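Local coordinates for protein UDP-glucose:anthocyanidin 3-O-glucosyltransferase (Clitoria ternatea, PDB 4REL) that is a plant glycosyltransferase of the GT-B clan, built from two Rossmann-like domains, each around a parallel beta sheet, at residues A[6-11]-A[38-43]; A[62-67]-A[93-98]; A[149-154]-A[181-186]. All coordinates share one frame; numbering follows the deposited sequence. Where two conformers were deposited one is given.

Interaction 1. Residues A[6-11]-A[38-43]; sequences HVAIFP and SFIGTH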
ATOM      1  N   HIS A   6       8.328  -4.899  25.775  1.00  7.28           N
ATOM      2  CA  HIS A   6       8.955  -3.829  25.010  1.00 10.01           C
ATOM      3  C   HIS A   6       9.088  -4.243  23.556  1.00 10.96           C
ATOM      4  O   HIS A   6       9.914  -5.091  23.212  1.00  9.85           O
ATOM      5  CB  HIS A   6      10.326  -3.488  25.604  1.00  8.54           C
ATOM      6  CG  HIS A   6      11.074  -2.419  24.855  1.00  9.55           C
ATOM      7  ND1 HIS A   6      12.419  -2.191  25.041  1.00 10.20           N
ATOM      8  CD2 HIS A   6      10.652  -1.503  23.952  1.00  9.58           C
ATOM      9  CE1 HIS A   6      12.806  -1.193  24.255  1.00 13.69           C
ATOM     10  NE2 HIS A   6      11.754  -0.762  23.587  1.00 11.19           N
ATOM     11  N   VAL A   7       8.280  -3.618  22.705  1.00  8.44           N
ATOM     12  CA  VAL A   7       8.236  -3.962  21.294  1.00  7.10           C
ATOM     13  C   VAL A   7       9.064  -2.943  20.514  1.00  9.82           C
ATOM     14  O   VAL A   7       8.876  -1.727  20.657  1.00 10.84           O
ATOM     15  CB  VAL A   7       6.782  -3.941  20.785  1.00  7.42           C
ATOM     16  CG1 VAL A   7       6.714  -4.342  19.319  1.00  7.98           C
ATOM     17  CG2 VAL A   7       5.931  -4.873  21.627  1.00 10.74           C
ATOM     18  N   ALA A   8      10.002  -3.430  19.706  1.00  6.03           N
ATOM     19  CA  ALA A   8      10.744  -2.547  18.818  1.00  7.19           C
ATOM     20  C   ALA A   8      10.122  -2.679  17.450  1.00 10.08           C
ATOM     21  O   ALA A   8       9.798  -3.789  17.025  1.00  8.85           O
ATOM     22  CB  ALA A   8      12.209  -2.932  18.772  1.00  8.56           C
ATOM     23  N   ILE A   9       9.962  -1.548  16.758  1.00  6.80           N
ATOM     24  CA  ILE A   9       9.284  -1.531  15.473  1.00  6.04           C
ATOM     25  C   ILE A   9      10.177  -0.917  14.414  1.00  7.56           C
ATOM     26  O   ILE A   9      10.714   0.181  14.608  1.00  9.05           O
ATOM     27  CB  ILE A   9       7.961  -0.739  15.552  1.00  7.06           C
ATOM     28  CG1 ILE A   9       7.020  -1.377  16.589  1.00 11.00           C
ATOM     29  CG2 ILE A   9       7.275  -0.706  14.185  1.00  9.10           C
ATOM     30  CD1 ILE A   9       6.956  -0.613  17.902  1.00 11.47           C
ATOM     31  N   PHE A  10      10.340  -1.636  13.301  1.00  7.30           N
ATOM     32  CA  PHE A  10      11.137  -1.154  12.161  1.00  5.90           C
ATOM     33  C   PHE A  10      10.279  -0.989  10.917  1.00  8.48           C
ATOM     34  O   PHE A  10      10.023  -1.968  10.218  1.00  8.50           O
ATOM     35  CB  PHE A  10      12.279  -2.136  11.830  1.00  8.67           C
ATOM     36  CG  PHE A  10      13.277  -2.324  12.952  1.00  8.50           C
ATOM     37  CD1 PHE A  10      14.316  -1.418  13.140  1.00  9.54           C
ATOM     38  CD2 PHE A  10      13.183  -3.423  13.800  1.00 10.88           C
ATOM     39  CE1 PHE A  10      15.238  -1.592  14.171  1.00  9.23           C
ATOM     40  CE2 PHE A  10      14.098  -3.613  14.831  1.00  9.15           C
ATOM     41  CZ  PHE A  10      15.134  -2.691  15.013  1.00 10.40           C
ATOM     42  N   PRO A  11       9.850   0.249  10.619  1.00  9.16           N
ATOM     43  CA  PRO A  11       9.213   0.457   9.314  1.00  8.93           C
ATOM     44  C   PRO A  11      10.220   0.310   8.191  1.00  7.23           C
ATOM     45  O   PRO A  11      11.420   0.466   8.415  1.00  9.87           O
ATOM     46  CB  PRO A  11       8.777   1.923   9.373  1.00  9.10           C
ATOM     47  CG  PRO A  11       9.777   2.561  10.327  1.00 11.94           C
ATOM     48  CD  PRO A  11       9.970   1.503  11.383  1.00  9.98           C
ATOM     49  N   SER A  38       8.717   1.044  20.717  1.00  8.87           N
ATOM     50  CA  SER A  38       9.840   1.858  20.286  1.00  8.55           C
ATOM     51  C   SER A  38       9.907   1.839  18.769  1.00 10.72           C
ATOM     52  O   SER A  38      10.241   0.819  18.168  1.00 10.14           O
ATOM     53  CB  SER A  38      11.140   1.336  20.903  1.00  7.96           C
ATOM     54  OG  SER A  38      11.158   1.528  22.326  1.00  7.85           O
ATOM     55  N   PHE A  39       9.576   2.974  18.164  1.00  8.30           N
ATOM     56  CA  PHE A  39       9.447   3.102  16.712  1.00  9.92           C
ATOM     57  C   PHE A  39      10.763   3.644  16.160  1.00 12.69           C
ATOM     58  O   PHE A  39      11.170   4.763  16.473  1.00 11.50           O
ATOM     59  CB  PHE A  39       8.286   4.056  16.397  1.00  8.91           C
ATOM     60  CG  PHE A  39       7.735   3.926  15.007  1.00  8.94           C
ATOM     61  CD1 PHE A  39       6.639   3.116  14.756  1.00 11.39           C
ATOM     62  CD2 PHE A  39       8.301   4.627  13.953  1.00 10.41           C
ATOM     63  CE1 PHE A  39       6.111   2.998  13.481  1.00  9.22           C
ATOM     64  CE2 PHE A  39       7.777   4.517  12.666  1.00 11.00           C
ATOM     65  CZ  PHE A  39       6.688   3.704  12.432  1.00 10.47           C
ATOM     66  N   ILE A  40      11.426   2.851  15.329  1.00  9.31           N
ATOM     67  CA  ILE A  40      12.795   3.143  14.931  1.00  8.33           C
ATOM     68  C   ILE A  40      12.830   3.455  13.438  1.00  7.78           C
ATOM     69  O   ILE A  40      12.692   2.561  12.603  1.00 11.43           O
ATOM     70  CB  ILE A  40      13.718   1.943  15.233  1.00  8.44           C
ATOM     71  CG1 ILE A  40      13.672   1.600  16.730  1.00 10.47           C
ATOM     72  CG2 ILE A  40      15.146   2.233  14.787  1.00  9.72           C
ATOM     73  CD1 ILE A  40      14.276   0.225  17.075  1.00  8.42           C
ATOM     74  N   GLY A  41      13.003   4.731  13.105  1.00  9.44           N
ATOM     75  CA  GLY A  41      13.018   5.151  11.708  1.00  8.32           C
ATOM     76  C   GLY A  41      14.248   5.972  11.384  1.00 11.41           C
ATOM     77  O   GLY A  41      15.143   6.105  12.218  1.00 10.29           O
ATOM     78  N   THR A  42      14.296   6.524  10.174  1.00 10.24           N
ATOM     79  CA  THR A  42      15.387   7.413   9.789  1.00 10.84           C
ATOM     80  C   THR A  42      14.963   8.842  10.091  1.00 13.23           C
ATOM     81  O   THR A  42      13.801   9.087  10.428  1.00 11.65           O
ATOM     82  CB  THR A  42      15.686   7.302   8.295  1.00 10.61           C
ATOM     83  OG1 THR A  42      14.499   7.631   7.556  1.00  9.39           O
ATOM     84  CG2 THR A  42      16.099   5.882   7.936  1.00 11.33           C
ATOM     85  N   HIS A  43      15.882   9.793   9.959  1.00 13.18           N
ATOM     86  CA  HIS A  43      15.511  11.184  10.204  1.00 12.92           C
ATOM     87  C   HIS A  43      14.393  11.570   9.242  1.00 13.86           C
ATOM     88  O   HIS A  43      13.390  12.152   9.650  1.00 15.75           O
ATOM     89  CB  HIS A  43      16.713  12.127  10.083  1.00 17.03           C
ATOM     90  CG  HIS A  43      16.354  13.572  10.231  1.00 23.42           C
ATOM     91  ND1 HIS A  43      16.369  14.222  11.445  1.00 31.10           N
ATOM     92  CD2 HIS A  43      15.952  14.487   9.316  1.00 28.24           C
ATOM     93  CE1 HIS A  43      16.000  15.479  11.272  1.00 31.10           C
ATOM     94  NE2 HIS A  43      15.742  15.666   9.990  1.00 31.68           N
TER
HETATM   95  O   HOH W   1      13.448   0.911  10.396  1.00 12.64           O

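Interaction 2. Residues A[62-67]-A[93-98]; sequences FTISDG and LRKGIE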
ATOM      1  N   PHE A  62      12.797   6.724  17.750  1.00  7.90           N
ATOM      2  CA  PHE A  62      14.257   6.724  17.696  1.00  9.49           C
ATOM      3  C   PHE A  62      14.738   6.821  16.262  1.00 13.16           C
ATOM      4  O   PHE A  62      14.006   6.473  15.330  1.00 12.98           O
ATOM      5  CB  PHE A  62      14.815   5.478  18.393  1.00 10.05           C
ATOM      6  CG  PHE A  62      14.349   5.346  19.817  1.00 10.60           C
ATOM      7  CD1 PHE A  62      14.961   6.071  20.822  1.00 13.16           C
ATOM      8  CD2 PHE A  62      13.268   4.533  20.143  1.00 10.51           C
ATOM      9  CE1 PHE A  62      14.518   5.984  22.126  1.00 11.25           C
ATOM     10  CE2 PHE A  62      12.820   4.440  21.453  1.00  9.59           C
ATOM     11  CZ  PHE A  62      13.447   5.163  22.445  1.00 13.56           C
ATOM     12  N   THR A  63      15.961   7.308  16.087  1.00  8.89           N
ATOM     13  CA  THR A  63      16.482   7.579  14.748  1.00  7.19           C
ATOM     14  C   THR A  63      17.744   6.780  14.431  1.00 11.43           C
ATOM     15  O   THR A  63      18.704   6.781  15.205  1.00 11.54           O
ATOM     16  CB  THR A  63      16.806   9.067  14.591  1.00 12.17           C
ATOM     17  OG1 THR A  63      15.629   9.845  14.854  1.00 14.21           O
ATOM     18  CG2 THR A  63      17.308   9.371  13.181  1.00 12.96           C
ATOM     19  N   ILE A  64      17.740   6.120  13.275  1.00 10.57           N
ATOM     20  CA  ILE A  64      18.925   5.422  12.771  1.00  9.46           C
ATOM     21  C   ILE A  64      19.343   5.987  11.409  1.00 10.85           C
ATOM     22  O   ILE A  64      18.638   6.815  10.823  1.00 12.90           O
ATOM     23  CB  ILE A  64      18.709   3.906  12.667  1.00  7.34           C
ATOM     24  CG1 ILE A  64      17.546   3.587  11.724  1.00  9.27           C
ATOM     25  CG2 ILE A  64      18.478   3.298  14.057  1.00  9.35           C
ATOM     26  CD1 ILE A  64      17.312   2.086  11.506  1.00 14.67           C
ATOM     27  N   SER A  65      20.492   5.542  10.910  1.00  9.57           N
ATOM     28  CA  SER A  65      21.018   6.047   9.635  1.00 11.30           C
ATOM     29  C   SER A  65      20.135   5.705   8.432  1.00 14.26           C
ATOM     30  O   SER A  65      19.525   4.637   8.390  1.00 10.91           O
ATOM     31  CB  SER A  65      22.421   5.481   9.386  1.00 12.93           C
ATOM     32  OG  SER A  65      22.923   5.925   8.132  1.00 16.47           O
ATOM     33  N   ASP A  66      20.083   6.604   7.445  1.00 11.19           N
ATOM     34  CA  ASP A  66      19.405   6.302   6.187  1.00 10.48           C
ATOM     35  C   ASP A  66      20.340   5.700   5.137  1.00 11.93           C
ATOM     36  O   ASP A  66      19.898   5.322   4.050  1.00 10.76           O
ATOM     37  CB  ASP A  66      18.672   7.532   5.624  1.00 13.12           C
ATOM     38  CG  ASP A  66      19.599   8.717   5.350  1.00 13.33           C
ATOM     39  OD1 ASP A  66      20.840   8.575   5.412  1.00 13.13           O
ATOM     40  OD2 ASP A  66      19.075   9.815   5.058  1.00 16.00           O
ATOM     41  N   GLY A  67      21.624   5.590   5.468  1.00 11.51           N
ATOM     42  CA  GLY A  67      22.581   4.973   4.565  1.00 13.11           C
ATOM     43  C   GLY A  67      23.098   5.902   3.491  1.00 10.67           C
ATOM     44  O   GLY A  67      23.838   5.485   2.593  1.00 12.07           O
ATOM     45  N   LEU A  93      20.289  -1.289  12.452  1.00 10.04           N
ATOM     46  CA  LEU A  93      19.067  -1.566  13.197  1.00  6.88           C
ATOM     47  C   LEU A  93      19.355  -1.743  14.678  1.00  9.59           C
ATOM     48  O   LEU A  93      18.566  -1.307  15.532  1.00 11.48           O
ATOM     49  CB  LEU A  93      18.359  -2.809  12.648  1.00  6.17           C
ATOM     50  CG  LEU A  93      18.058  -2.801  11.156  1.00  8.91           C
ATOM     51  CD1 LEU A  93      17.319  -4.104  10.807  1.00  9.73           C
ATOM     52  CD2 LEU A  93      17.210  -1.600  10.798  1.00  8.59           C
ATOM     53  N   ARG A  94      20.485  -2.370  15.000  1.00  7.36           N
ATOM     54  CA  ARG A  94      20.846  -2.600  16.401  0.50  9.10           C
ATOM     55  C   ARG A  94      21.223  -1.307  17.110  1.00 10.79           C
ATOM     56  O   ARG A  94      21.188  -1.228  18.328  1.00 12.72           O
ATOM     57  CB  ARG A  94      21.979  -3.631  16.523  0.50 10.53           C
ATOM     58  CG  ARG A  94      21.588  -5.026  16.048  0.50 12.37           C
ATOM     59  CD  ARG A  94      22.744  -6.018  16.157  0.50 15.29           C
ATOM     60  NE  ARG A  94      22.342  -7.361  15.745  0.50 12.28           N
ATOM     61  CZ  ARG A  94      22.813  -7.999  14.674  0.50 11.80           C
ATOM     62  NH1 ARG A  94      23.727  -7.430  13.892  0.50  4.63           N
ATOM     63  NH2 ARG A  94      22.363  -9.212  14.392  0.50  9.39           N
ATOM     64  N   LYS A  95      21.593  -0.284  16.348  1.00 11.11           N
ATOM     65  CA  LYS A  95      21.825   1.014  16.972  1.00 11.30           C
ATOM     66  C   LYS A  95      20.470   1.539  17.472  1.00 10.15           C
ATOM     67  O   LYS A  95      20.374   2.124  18.547  1.00 11.79           O
ATOM     68  CB  LYS A  95      22.493   1.998  15.998  1.00 11.43           C
ATOM     69  CG  LYS A  95      23.194   3.167  16.673  1.00 28.59           C
ATOM     70  CD  LYS A  95      22.264   4.349  16.911  1.00 38.05           C
ATOM     71  CE  LYS A  95      21.832   4.999  15.605  1.00 35.66           C
ATOM     72  NZ  LYS A  95      21.364   6.401  15.788  1.00 30.00           N
ATOM     73  N   GLY A  96      19.418   1.311  16.694  1.00  6.24           N
ATOM     74  CA  GLY A  96      18.070   1.642  17.125  1.00  8.14           C
ATOM     75  C   GLY A  96      17.666   0.892  18.379  1.00  8.67           C
ATOM     76  O   GLY A  96      17.052   1.465  19.288  1.00 11.10           O
ATOM     77  N   ILE A  97      17.984  -0.402  18.424  1.00  8.38           N
ATOM     78  CA  ILE A  97      17.658  -1.211  19.603  1.00  9.11           C
ATOM     79  C   ILE A  97      18.359  -0.617  20.822  1.00  7.60           C
ATOM     80  O   ILE A  97      17.759  -0.481  21.903  1.00  8.99           O
ATOM     81  CB  ILE A  97      18.094  -2.676  19.424  1.00  8.69           C
ATOM     82  CG1 ILE A  97      17.346  -3.337  18.237  1.00 10.93           C
ATOM     83  CG2 ILE A  97      17.914  -3.459  20.745  1.00  8.23           C
ATOM     84  CD1 ILE A  97      15.866  -3.553  18.472  1.00 12.27           C
ATOM     85  N   GLU A  98      19.625  -0.246  20.641  1.00 10.70           N
ATOM     86  CA  GLU A  98      20.413   0.313  21.748  1.00  8.60           C
ATOM     87  C   GLU A  98      19.744   1.559  22.310  1.00 10.72           C
ATOM     88  O   GLU A  98      19.532   1.660  23.516  1.00  9.38           O
ATOM     89  CB  GLU A  98      21.852   0.631  21.306  1.00 10.48           C
ATOM     90  CG  GLU A  98      22.634   1.366  22.373  1.00 11.55           C
ATOM     91  CD  GLU A  98      23.808   2.152  21.809  1.00 18.32           C
ATOM     92  OE1 GLU A  98      24.369   1.779  20.746  1.00 17.12           O
ATOM     93  OE2 GLU A  98      24.155   3.168  22.432  1.00 18.93           O
TER

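Interaction 3. Residues A[149-154]-A[181-186]; sequences DLIRDK and DMLDVG. With KMP (3,5,7-trihydroxy-2-(4-hydroxyphenyl)-4H-chromen-4-one), chain B.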
ATOM      1  N   ASP A 149      10.903 -19.457  -8.825  1.00 15.59           N
ATOM      2  CA  ASP A 149      11.428 -20.257  -9.937  1.00 14.88           C
ATOM      3  C   ASP A 149      10.348 -20.598 -10.967  1.00 14.73           C
ATOM      4  O   ASP A 149      10.588 -20.512 -12.172  1.00 15.70           O
ATOM      5  CB  ASP A 149      12.132 -21.514  -9.421  1.00 20.15           C
ATOM      6  CG  ASP A 149      13.370 -21.190  -8.602  1.00 26.34           C
ATOM      7  OD1 ASP A 149      13.845 -20.038  -8.671  1.00 30.75           O
ATOM      8  OD2 ASP A 149      13.872 -22.085  -7.895  1.00 27.94           O
ATOM      9  N   LEU A 150       9.157 -20.961 -10.499  1.00 12.69           N
ATOM     10  CA  LEU A 150       8.054 -21.260 -11.417  1.00 15.25           C
ATOM     11  C   LEU A 150       7.659 -20.013 -12.192  1.00 16.16           C
ATOM     12  O   LEU A 150       7.397 -20.065 -13.398  1.00 17.04           O
ATOM     13  CB  LEU A 150       6.829 -21.788 -10.665  1.00 14.05           C
ATOM     14  CG  LEU A 150       6.921 -23.182 -10.057  1.00 19.39           C
ATOM     15  CD1 LEU A 150       5.588 -23.565  -9.410  1.00 17.71           C
ATOM     16  CD2 LEU A 150       7.339 -24.202 -11.116  1.00 20.47           C
ATOM     17  N   ILE A 151       7.612 -18.891 -11.485  1.00 10.25           N
ATOM     18  CA  ILE A 151       7.213 -17.634 -12.098  1.00 11.45           C
ATOM     19  C   ILE A 151       8.230 -17.196 -13.158  1.00 14.76           C
ATOM     20  O   ILE A 151       7.847 -16.837 -14.274  1.00 14.71           O
ATOM     21  CB  ILE A 151       6.970 -16.557 -11.020  1.00 10.70           C
ATOM     22  CG1 ILE A 151       5.641 -16.849 -10.317  1.00 13.49           C
ATOM     23  CG2 ILE A 151       6.955 -15.168 -11.641  1.00 13.53           C
ATOM     24  CD1 ILE A 151       5.453 -16.136  -8.976  1.00 13.04           C
ATOM     25  N   ARG A 152       9.519 -17.257 -12.828  1.00 14.49           N
ATOM     26  CA  ARG A 152      10.551 -16.877 -13.790  1.00 12.91           C
ATOM     27  C   ARG A 152      10.514 -17.778 -15.008  1.00 14.04           C
ATOM     28  O   ARG A 152      10.655 -17.311 -16.144  1.00 17.76           O
ATOM     29  CB  ARG A 152      11.939 -16.922 -13.158  1.00  9.40           C
ATOM     30  CG  ARG A 152      12.130 -15.849 -12.102  1.00 13.62           C
ATOM     31  CD  ARG A 152      13.543 -15.824 -11.580  1.00 16.55           C
ATOM     32  NE  ARG A 152      13.772 -14.654 -10.733  1.00 15.96           N
ATOM     33  CZ  ARG A 152      14.850 -14.494  -9.975  1.00 27.52           C
ATOM     34  NH1 ARG A 152      15.784 -15.434  -9.947  1.00 29.26           N
ATOM     35  NH2 ARG A 152      14.989 -13.403  -9.236  1.00 25.87           N
ATOM     36  N   ASP A 153      10.329 -19.073 -14.779  1.00 19.76           N
ATOM     37  CA  ASP A 153      10.282 -20.016 -15.890  1.00 17.61           C
ATOM     38  C   ASP A 153       9.093 -19.725 -16.804  1.00 17.20           C
ATOM     39  O   ASP A 153       9.239 -19.674 -18.030  1.00 19.55           O
ATOM     40  CB  ASP A 153      10.236 -21.459 -15.385  1.00 16.78           C
ATOM     41  CG  ASP A 153      10.639 -22.456 -16.460  1.00 35.98           C
ATOM     42  OD1 ASP A 153      11.540 -22.123 -17.262  1.00 35.98           O
ATOM     43  OD2 ASP A 153      10.055 -23.560 -16.510  1.00 34.98           O
ATOM     44  N   LYS A 154       7.920 -19.523 -16.213  1.00 15.98           N
ATOM     45  CA  LYS A 154       6.726 -19.225 -16.995  1.00 14.03           C
ATOM     46  C   LYS A 154       6.842 -17.876 -17.721  1.00 18.00           C
ATOM     47  O   LYS A 154       6.483 -17.764 -18.890  1.00 22.64           O
ATOM     48  CB  LYS A 154       5.466 -19.268 -16.115  1.00 22.84           C
ATOM     49  CG  LYS A 154       4.162 -19.092 -16.896  1.00 32.24           C
ATOM     50  CD  LYS A 154       2.957 -19.586 -16.108  1.00 34.10           C
ATOM     51  CE  LYS A 154       2.608 -21.025 -16.448  1.00 36.89           C
ATOM     52  NZ  LYS A 154       1.654 -21.140 -17.598  1.00 33.49           N
ATOM     53  N   ASP A 181      10.710  -6.586 -10.931  1.00 17.43           N
ATOM     54  CA  ASP A 181      11.803  -6.764  -9.969  1.00 23.73           C
ATOM     55  C   ASP A 181      12.139  -8.234  -9.703  1.00 21.28           C
ATOM     56  O   ASP A 181      13.306  -8.580  -9.503  1.00 21.52           O
ATOM     57  CB  ASP A 181      11.485  -6.080  -8.625  1.00 25.61           C
ATOM     58  CG  ASP A 181      11.552  -4.562  -8.693  1.00 30.13           C
ATOM     59  OD1 ASP A 181      12.364  -4.018  -9.464  1.00 32.85           O
ATOM     60  OD2 ASP A 181      10.789  -3.909  -7.953  1.00 33.00           O
ATOM     61  N   MET A 182      11.128  -9.099  -9.700  1.00 14.35           N
ATOM     62  CA  MET A 182      11.371 -10.480  -9.289  1.00 14.34           C
ATOM     63  C   MET A 182      11.887 -11.331 -10.438  1.00 12.88           C
ATOM     64  O   MET A 182      12.357 -12.449 -10.224  1.00 17.45           O
ATOM     65  CB  MET A 182      10.153 -11.112  -8.600  1.00 21.45           C
ATOM     66  CG  MET A 182       9.012 -11.529  -9.496  1.00 25.80           C
ATOM     67  SD  MET A 182       7.752 -12.432  -8.538  1.00 25.68           S
ATOM     68  CE  MET A 182       8.683 -13.848  -8.003  1.00 31.52           C
ATOM     69  N   LEU A 183      11.828 -10.773 -11.643  1.00 13.39           N
ATOM     70  CA  LEU A 183      12.324 -11.452 -12.834  1.00 13.65           C
ATOM     71  C   LEU A 183      13.763 -11.058 -13.191  1.00 19.11           C
ATOM     72  O   LEU A 183      14.473 -11.831 -13.845  1.00 18.31           O
ATOM     73  CB  LEU A 183      11.411 -11.152 -14.026  1.00 15.24           C
ATOM     74  CG  LEU A 183       9.933 -11.520 -13.919  1.00 20.73           C
ATOM     75  CD1 LEU A 183       9.233 -11.202 -15.227  1.00 21.54           C
ATOM     76  CD2 LEU A 183       9.752 -12.991 -13.563  1.00 19.44           C
ATOM     77  N   ASP A 184      14.183  -9.855 -12.790  1.00 20.73           N
ATOM     78  CA  ASP A 184      15.499  -9.335 -13.172  1.00 21.66           C
ATOM     79  C   ASP A 184      16.622 -10.227 -12.656  1.00 25.98           C
ATOM     80  O   ASP A 184      16.627 -10.607 -11.489  1.00 26.20           O
ATOM     81  CB  ASP A 184      15.710  -7.920 -12.628  1.00 23.32           C
ATOM     82  CG  ASP A 184      14.884  -6.873 -13.356  1.00 21.52           C
ATOM     83  OD1 ASP A 184      14.555  -7.078 -14.545  1.00 23.34           O
ATOM     84  OD2 ASP A 184      14.571  -5.838 -12.727  1.00 21.96           O
ATOM     85  N   VAL A 185      17.565 -10.557 -13.536  1.00 34.74           N
ATOM     86  CA  VAL A 185      18.747 -11.327 -13.156  1.00 39.71           C
ATOM     87  C   VAL A 185      20.006 -10.601 -13.623  1.00 37.26           C
ATOM     88  O   VAL A 185      19.996  -9.934 -14.659  1.00 47.12           O
ATOM     89  CB  VAL A 185      18.718 -12.761 -13.740  1.00 42.90           C
ATOM     90  CG1 VAL A 185      17.629 -13.593 -13.068  1.00 41.74           C
ATOM     91  CG2 VAL A 185      18.513 -12.719 -15.248  1.00 43.47           C
ATOM     92  N   GLY A 186      21.085 -10.718 -12.858  1.00 33.34           N
ATOM     93  CA  GLY A 186      22.341 -10.093 -13.236  1.00 35.70           C
ATOM     94  C   GLY A 186      22.450  -8.629 -12.849  1.00 36.92           C
ATOM     95  O   GLY A 186      22.038  -8.236 -11.759  1.00 34.69           O
TER
HETATM   96  C1  KMP B1001       7.017  -5.368  -5.395  1.00 19.06           C
HETATM   97  C2  KMP B1001       6.298  -4.737  -4.394  1.00 21.94           C
HETATM   98  C3  KMP B1001       6.703  -3.377  -3.976  1.00 18.97           C
HETATM   99  C4  KMP B1001       7.854  -2.731  -4.637  1.00 20.39           C
HETATM  100  C5  KMP B1001       8.515  -3.447  -5.628  1.00 19.25           C
HETATM  101  C6  KMP B1001       8.102  -4.732  -5.994  1.00 19.88           C
HETATM  102  C9  KMP B1001       5.969  -2.651  -2.913  1.00 24.66           C
HETATM  103  C10 KMP B1001       6.444  -1.295  -2.555  1.00 23.50           C
HETATM  104  C11 KMP B1001       7.627  -0.732  -3.284  1.00 23.32           C
HETATM  105  C14 KMP B1001       8.171   0.631  -2.989  1.00 25.63           C
HETATM  106  C15 KMP B1001       7.799   1.351  -1.855  1.00 29.35           C
HETATM  107  C16 KMP B1001       8.323   2.612  -1.618  1.00 32.35           C
HETATM  108  C17 KMP B1001       9.222   3.168  -2.514  1.00 33.15           C
HETATM  109  C18 KMP B1001       9.601   2.458  -3.646  1.00 32.06           C
HETATM  110  C19 KMP B1001       9.078   1.193  -3.879  1.00 27.69           C
HETATM  111  O12 KMP B1001       8.254  -1.467  -4.271  1.00 22.88           O
HETATM  112  O13 KMP B1001       4.985  -3.179  -2.343  1.00 26.23           O
HETATM  113  O24 KMP B1001       9.730   4.410  -2.278  1.00 37.97           O
HETATM  114  O27 KMP B1001       5.773  -0.614  -1.586  1.00 23.83           O
HETATM  115  O29 KMP B1001       8.789  -5.386  -6.971  1.00 21.39           O
HETATM  116  O30 KMP B1001       5.235  -5.341  -3.795  1.00 26.17           O

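Interaction 1. Residues A[6-11]-A[38-43]
Val7 and Ile9 pair with Ser38 and Ile40 through backbone bonds between two neighbouring parallel strands. Ser38 N donates to Val7 O at 2.8 Å. Ile9 N bonds to Ser38 O at 2.8 Å, and Ile40 N follows with a 2.9 Å bond to Ile9 O. The strand directions differ by 22°, and the chains spread apart toward Pro11 and Gly41. There a water donates to both Pro11 O and Ile40 O and bridges the gap.

Side chains add one polar link. Ser38 OG and His6 NE2 share a hydrogen bond of 2.7 Å, at the ring edge and close to the ring plane. With CG of His6 anti to the backbone N (chi1 178°), the imidazole reaches across to the serine. Its other nitrogen, ND1, bonds to Gln106 O, so both ring nitrogens are engaged and the rotation of the ring is fixed.

Apolar contacts fall on the two faces of the sheet. On the face of Ala8, Ile40 runs alongside Phe10 and points the same way, with Ile40 CD1 3.6 Å from Phe10 CE1. Ile97 of helix 89-104 packs on this face. On the face of Ile9, Ile9 CG2 meets Phe39 CD1 at 3.9 Å, the two side chains crossing at about a right angle. Pro11 CD sits over the Phe39 ring in a CH-pi contact, 4.3 Å from the ring centroid. Leu21 of helix 18-31 lies against Ile9 and Pro11. Strand 6-10, helix 18-31 and strand 36-42 form the first beta-alpha-beta crossover of the N-terminal Rossmann-like domain.

Interaction 2. Residues A[62-67]-A[93-98]
Ile64 presses its CG2 methyl directly on the helix backbone at Gly96. Ile64 CG2 lies 3.4 Å from Gly96 N and 3.5 Å from Gly96 CA. The glycine has no side chain, and this lets the strand come close. CG1 of Ile64 sits between the backbone N and the carbonyl carbon (chi1 60°), and from there the side chain reaches out to Leu93. Ile64 CD1 meets Leu93 CD2 at 3.8 Å. Leu93 in turn packs on Phe10 and on helix 119-127, so this part is well buried.

Strand 59-64 is an outermost strand of the parallel sheet in the N-terminal Rossmann-like domain. Helix 89-104 lies against one face of that sheet. Its segment 93-98 runs roughly antiparallel to strand residues 62-64, at 155°.

The outer side is looser and polar. Lys95 is partly exposed, and its side chain bends at chi2 and chi3 to bring NZ back to the strand. Lys95 NZ donates to Thr63 O at 2.7 Å and lies in the carbonyl plane. Lys95 CE also passes near Ile64 CG2, at 4.1 Å. After Ile64 the chain leads away from the helix segment. Ser65 OG accepts from Gly67 N at 3.0 Å, an ST turn.

Interaction 3. Residues A[149-154]-A[181-186]
The backbone of 181-186 passes helix 148-157 most closely at Leu183, whose CA is 5.8 Å from Arg152 CA; residues 181-183 coil like a helix but lack its regular hydrogen bonding. In this GT-B protein the segment is part of the loop before helix 191-197, and its first residue lines the KMP pocket.

Arg152 supplies the polar grip. Its chain is extended from CG to NE and lays the guanidinium side-on to one carbonyl. Arg152 NE donates to Met182 O at 2.7 Å, and Arg152 NH2 donates to the same oxygen at 3.0 Å. The oxygen lies in the guanidinium plane. NE approaches within the carbonyl plane, whereas NH2 comes from above it and makes the more bent bond, 135° at the hydrogen against 156°. Two donors on one oxygen restrict the rotation of the guanidinium. Val185 CG1 lies over one face, offset toward the rim, 4.1 Å from Arg152 NH1.

Ile151 carries the apolar part. Ile151 CG2 meets Leu183 CD2 at 4.0 Å. Leu183 also slides past the stem of Arg152 in the opposite direction. The Met182 chain bends at chi3 (-63°) and turns Met182 CE toward Ile151 CD1, 4.1 Å away.

The CB of Asp181 points away from the helix, and its carboxylate faces the ligand, which is also hydrogen-bonded to His17 NE2. The KMP hydroxyl O29 donates to Asp181 OD2 at 2.7 Å.

How the interactions relate
Interactions 1 and 2 belong to one body of structure, with centres about 8 Å apart. Strand 59-64 adds to the far side of strand 36-42, with probable backbone bonds from Phe62 N to Phe39 O and from Ile64 N to Gly41 O. Interaction 1 is fully buried and relies on strand-to-strand bonds. Interaction 2 is strand-on-helix packing with a partly exposed lysine at its margin. Helix 89-104 serves both, touching Ala8 and Phe10 as well as Ile64. Interaction 3 stands apart, about 17 Å from interaction 1 at the nearest atoms. It is only partly buried, uses an arginine-to-carbonyl grip, and alone includes a residue of the KMP pocket.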